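Local coordinates for protein Isomerase/lactonizing enzyme (Agrobacterium fabrum str. C58, PDB 2NQL) that belongs to the mandelate racemase/muconate lactonizing enzyme group of the enolase superfamily and carries a sodium ion in its barrel domain, at residues A[160-172]-A[189-201]. Sequence-based numbering, arbitrary orientation.
Sequences LPERTLKARGELA and VADDGPAAEIANL
Arg168 and Glu197 form a buried, two-pronged salt bridge between the helices 165-172 and 194-201. The guanidinium is gripped side-on: NH2 of Arg168 reaches OE1 of Glu197 at 2.7 Å, nearly straight (170°) and on the syn lone pair, while NE donates to OE2 of Glu197 at 2.8 Å, tilted out of the carboxylate plane. A bend at chi3 (-63°) turns the guanidinium back toward the loop that leads into its own helix, where NH1 of Arg168 donates to the carbonyl O of Glu162, 3.1 Å away. Thr164 O lies over one guanidinium face and Val189 O over the opposite one, both offset toward the rim, so bonds and packing together fix its rotation.

Three waters extend the polar network. Water 1 donates to Leu165 O and Glu197 OE2 and accepts from Asn200 ND2, water 2 joins Asn200 ND2 to Lys166 O, and water 3 connects Arg168 NH2 with Asp191 OD2.

The helices are successive outer helices of the enolase-superfamily barrel, following the parallel neighbouring strands 152-158 and 182-186; the axes of 165-172 and 194-201 approach to 9.8 Å with a signed crossing angle of -41°. At Gly169 the absence of a side chain makes room for the Asn200 amide, and Leu201 CD2 lies against the Gly169 CA.

Aliphatic groups pack around the ion pair. CD2 of Leu165 lies alongside the Asn200 amide, 3.6 Å from its CG, and CG1 of Val189 packs on Arg168 CD at 3.6 Å. Deeper, CD2 of Leu201 meets Ala172 CB at 3.9 Å and Leu160 CD1 at 4.2 Å; Leu201 also touches Phe185 and Ile211 of the barrel strands.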
# COMPACT_ATOMS: atom_id res chain seq x y z
N LEU A 160 16.42 21.70 -11.02
CA LEU A 160 16.86 22.89 -11.74
C LEU A 160 15.64 23.77 -11.98
O LEU A 160 15.08 23.76 -13.08
CB LEU A 160 17.56 22.50 -13.06
CG LEU A 160 18.85 21.65 -12.97
CD1 LEU A 160 19.26 21.16 -14.35
CD2 LEU A 160 20.01 22.40 -12.29
N PRO A 161 15.19 24.51 -10.93
CA PRO A 161 13.95 25.27 -11.06
C PRO A 161 14.17 26.57 -11.82
O PRO A 161 14.13 27.68 -11.24
CB PRO A 161 13.54 25.53 -9.61
CG PRO A 161 14.83 25.53 -8.84
CD PRO A 161 15.80 24.67 -9.59
N GLU A 162 14.41 26.43 -13.13
CA GLU A 162 14.38 27.58 -14.03
C GLU A 162 13.45 27.37 -15.23
O GLU A 162 13.21 26.23 -15.64
CB GLU A 162 15.80 27.97 -14.46
CG GLU A 162 16.61 28.74 -13.38
CD GLU A 162 16.17 30.20 -13.25
OE1 GLU A 162 15.25 30.63 -13.99
OE2 GLU A 162 16.75 30.94 -12.41
N ARG A 163 12.93 28.46 -15.75
CA ARG A 163 11.90 28.41 -16.79
C ARG A 163 12.45 28.03 -18.17
O ARG A 163 11.78 27.37 -18.96
CB ARG A 163 11.17 29.77 -16.84
CG ARG A 163 9.83 29.75 -17.56
CD ARG A 163 9.17 31.15 -17.55
NE ARG A 163 9.91 32.16 -18.32
CZ ARG A 163 10.62 33.16 -17.79
NH1 ARG A 163 10.69 33.30 -16.48
NH2 ARG A 163 11.25 34.04 -18.57
N THR A 164 13.69 28.41 -18.46
CA THR A 164 14.23 28.19 -19.80
C THR A 164 15.33 27.15 -19.76
O THR A 164 16.00 26.97 -18.73
CB THR A 164 14.76 29.49 -20.47
OG1 THR A 164 15.98 29.89 -19.83
CG2 THR A 164 13.71 30.62 -20.40
N LEU A 165 15.53 26.47 -20.89
CA LEU A 165 16.66 25.54 -21.03
C LEU A 165 18.00 26.23 -20.71
O LEU A 165 18.83 25.66 -19.99
CB LEU A 165 16.68 24.91 -22.43
CG LEU A 165 17.87 24.02 -22.81
CD1 LEU A 165 17.41 22.66 -23.27
CD2 LEU A 165 18.67 24.71 -23.91
N LYS A 166 18.18 27.44 -21.25
CA LYS A 166 19.42 28.18 -21.00
C LYS A 166 19.65 28.43 -19.51
O LYS A 166 20.77 28.20 -19.03
CB LYS A 166 19.45 29.50 -21.77
CG LYS A 166 20.82 29.82 -22.34
CD LYS A 166 21.71 30.59 -21.37
CE LYS A 166 21.39 32.07 -21.38
NZ LYS A 166 22.01 32.79 -20.23
N ALA A 167 18.62 28.87 -18.79
CA ALA A 167 18.79 29.23 -17.36
C ALA A 167 18.97 27.99 -16.49
O ALA A 167 19.70 28.03 -15.49
CB ALA A 167 17.61 30.10 -16.86
N ARG A 168 18.36 26.88 -16.91
CA ARG A 168 18.62 25.59 -16.25
C ARG A 168 20.07 25.15 -16.32
O ARG A 168 20.60 24.63 -15.33
CB ARG A 168 17.69 24.49 -16.74
CG ARG A 168 16.25 24.72 -16.25
CD ARG A 168 15.36 23.51 -16.43
NE ARG A 168 15.21 23.14 -17.85
CZ ARG A 168 14.39 23.74 -18.72
NH1 ARG A 168 13.61 24.75 -18.35
NH2 ARG A 168 14.35 23.31 -19.98
N GLY A 169 20.71 25.34 -17.47
CA GLY A 169 22.13 25.03 -17.61
C GLY A 169 23.01 25.98 -16.81
O GLY A 169 24.01 25.57 -16.23
N GLU A 170 22.61 27.24 -16.77
CA GLU A 170 23.35 28.22 -15.99
C GLU A 170 23.27 27.93 -14.50
O GLU A 170 24.26 28.10 -13.78
CB GLU A 170 22.89 29.64 -16.31
CG GLU A 170 23.17 30.03 -17.77
CD GLU A 170 24.62 30.44 -18.04
OE1 GLU A 170 25.44 30.50 -17.10
OE2 GLU A 170 24.92 30.72 -19.22
N LEU A 171 22.11 27.48 -14.05
CA LEU A 171 21.96 26.99 -12.70
C LEU A 171 22.82 25.76 -12.40
O LEU A 171 23.42 25.66 -11.33
CB LEU A 171 20.48 26.76 -12.38
CG LEU A 171 20.07 26.75 -10.91
CD1 LEU A 171 20.48 28.04 -10.18
CD2 LEU A 171 18.56 26.57 -10.86
N ALA A 172 22.91 24.83 -13.36
CA ALA A 172 23.73 23.63 -13.18
C ALA A 172 25.20 24.03 -13.10
O ALA A 172 25.95 23.50 -12.27
CB ALA A 172 23.49 22.61 -14.34
N VAL A 189 10.33 18.67 -17.44
CA VAL A 189 10.79 20.08 -17.42
C VAL A 189 11.30 20.52 -18.81
O VAL A 189 11.19 21.69 -19.19
CB VAL A 189 11.86 20.29 -16.30
CG1 VAL A 189 12.25 21.75 -16.14
CG2 VAL A 189 11.34 19.77 -14.95
N ALA A 190 11.80 19.55 -19.57
CA ALA A 190 12.50 19.76 -20.83
C ALA A 190 11.59 19.99 -22.07
O ALA A 190 11.08 19.02 -22.65
CB ALA A 190 13.43 18.58 -21.07
N ASP A 191 11.42 21.25 -22.47
CA ASP A 191 10.46 21.64 -23.53
C ASP A 191 10.72 21.09 -24.94
O ASP A 191 9.79 20.65 -25.63
CB ASP A 191 10.33 23.16 -23.61
CG ASP A 191 9.21 23.70 -22.74
OD1 ASP A 191 8.10 23.13 -22.78
OD2 ASP A 191 9.45 24.69 -22.02
N ASP A 192 11.99 21.11 -25.36
CA ASP A 192 12.39 20.50 -26.63
C ASP A 192 12.70 19.01 -26.45
O ASP A 192 13.15 18.34 -27.39
CB ASP A 192 13.60 21.23 -27.22
CG ASP A 192 13.43 22.74 -27.25
OD1 ASP A 192 12.81 23.24 -28.21
OD2 ASP A 192 13.91 23.41 -26.31
N GLY A 193 12.46 18.50 -25.24
CA GLY A 193 12.62 17.08 -24.94
C GLY A 193 13.88 16.78 -24.15
O GLY A 193 14.77 17.64 -24.03
N PRO A 194 13.96 15.57 -23.58
CA PRO A 194 15.11 15.12 -22.78
C PRO A 194 16.44 15.08 -23.55
O PRO A 194 17.49 15.32 -22.95
CB PRO A 194 14.70 13.71 -22.34
CG PRO A 194 13.64 13.29 -23.29
CD PRO A 194 12.90 14.54 -23.64
N ALA A 195 16.39 14.80 -24.86
CA ALA A 195 17.58 14.83 -25.69
C ALA A 195 18.19 16.22 -25.80
O ALA A 195 19.39 16.38 -25.65
CB ALA A 195 17.32 14.23 -27.08
N ALA A 196 17.35 17.23 -26.02
CA ALA A 196 17.83 18.59 -26.11
C ALA A 196 18.35 19.09 -24.75
O ALA A 196 19.36 19.80 -24.70
CB ALA A 196 16.76 19.50 -26.64
N GLU A 197 17.68 18.67 -23.67
CA GLU A 197 18.11 19.00 -22.31
C GLU A 197 19.48 18.43 -21.94
O GLU A 197 20.35 19.18 -21.48
CB GLU A 197 17.06 18.62 -21.26
CG GLU A 197 17.28 19.28 -19.87
CD GLU A 197 16.74 20.73 -19.77
OE1 GLU A 197 15.82 21.10 -20.53
OE2 GLU A 197 17.24 21.50 -18.91
N ILE A 198 19.67 17.13 -22.17
CA ILE A 198 20.94 16.48 -21.86
C ILE A 198 22.08 16.97 -22.74
O ILE A 198 23.20 17.14 -22.26
CB ILE A 198 20.87 14.91 -21.83
CG1 ILE A 198 22.08 14.31 -21.08
CG2 ILE A 198 20.70 14.31 -23.24
CD1 ILE A 198 21.96 12.82 -20.68
N ALA A 199 21.78 17.23 -24.02
CA ALA A 199 22.70 17.89 -24.96
C ALA A 199 23.22 19.22 -24.42
O ALA A 199 24.44 19.45 -24.37
CB ALA A 199 21.99 18.10 -26.32
N ASN A 200 22.30 20.08 -24.00
CA ASN A 200 22.68 21.35 -23.38
C ASN A 200 23.50 21.21 -22.11
O ASN A 200 24.56 21.84 -21.98
CB ASN A 200 21.45 22.22 -23.13
CG ASN A 200 21.84 23.62 -22.67
OD1 ASN A 200 22.46 24.38 -23.41
ND2 ASN A 200 21.49 23.95 -21.43
N LEU A 201 23.02 20.38 -21.18
CA LEU A 201 23.74 20.11 -19.95
C LEU A 201 25.15 19.56 -20.18
O LEU A 201 26.11 20.07 -19.59
CB LEU A 201 22.92 19.20 -19.01
CG LEU A 201 21.64 19.87 -18.43
CD1 LEU A 201 20.83 18.88 -17.60
CD2 LEU A 201 21.93 21.17 -17.63
O HOH W 1 19.53 22.94 -19.80
O HOH W 2 22.59 26.71 -20.37
O HOH W 3 12.22 24.90 -21.44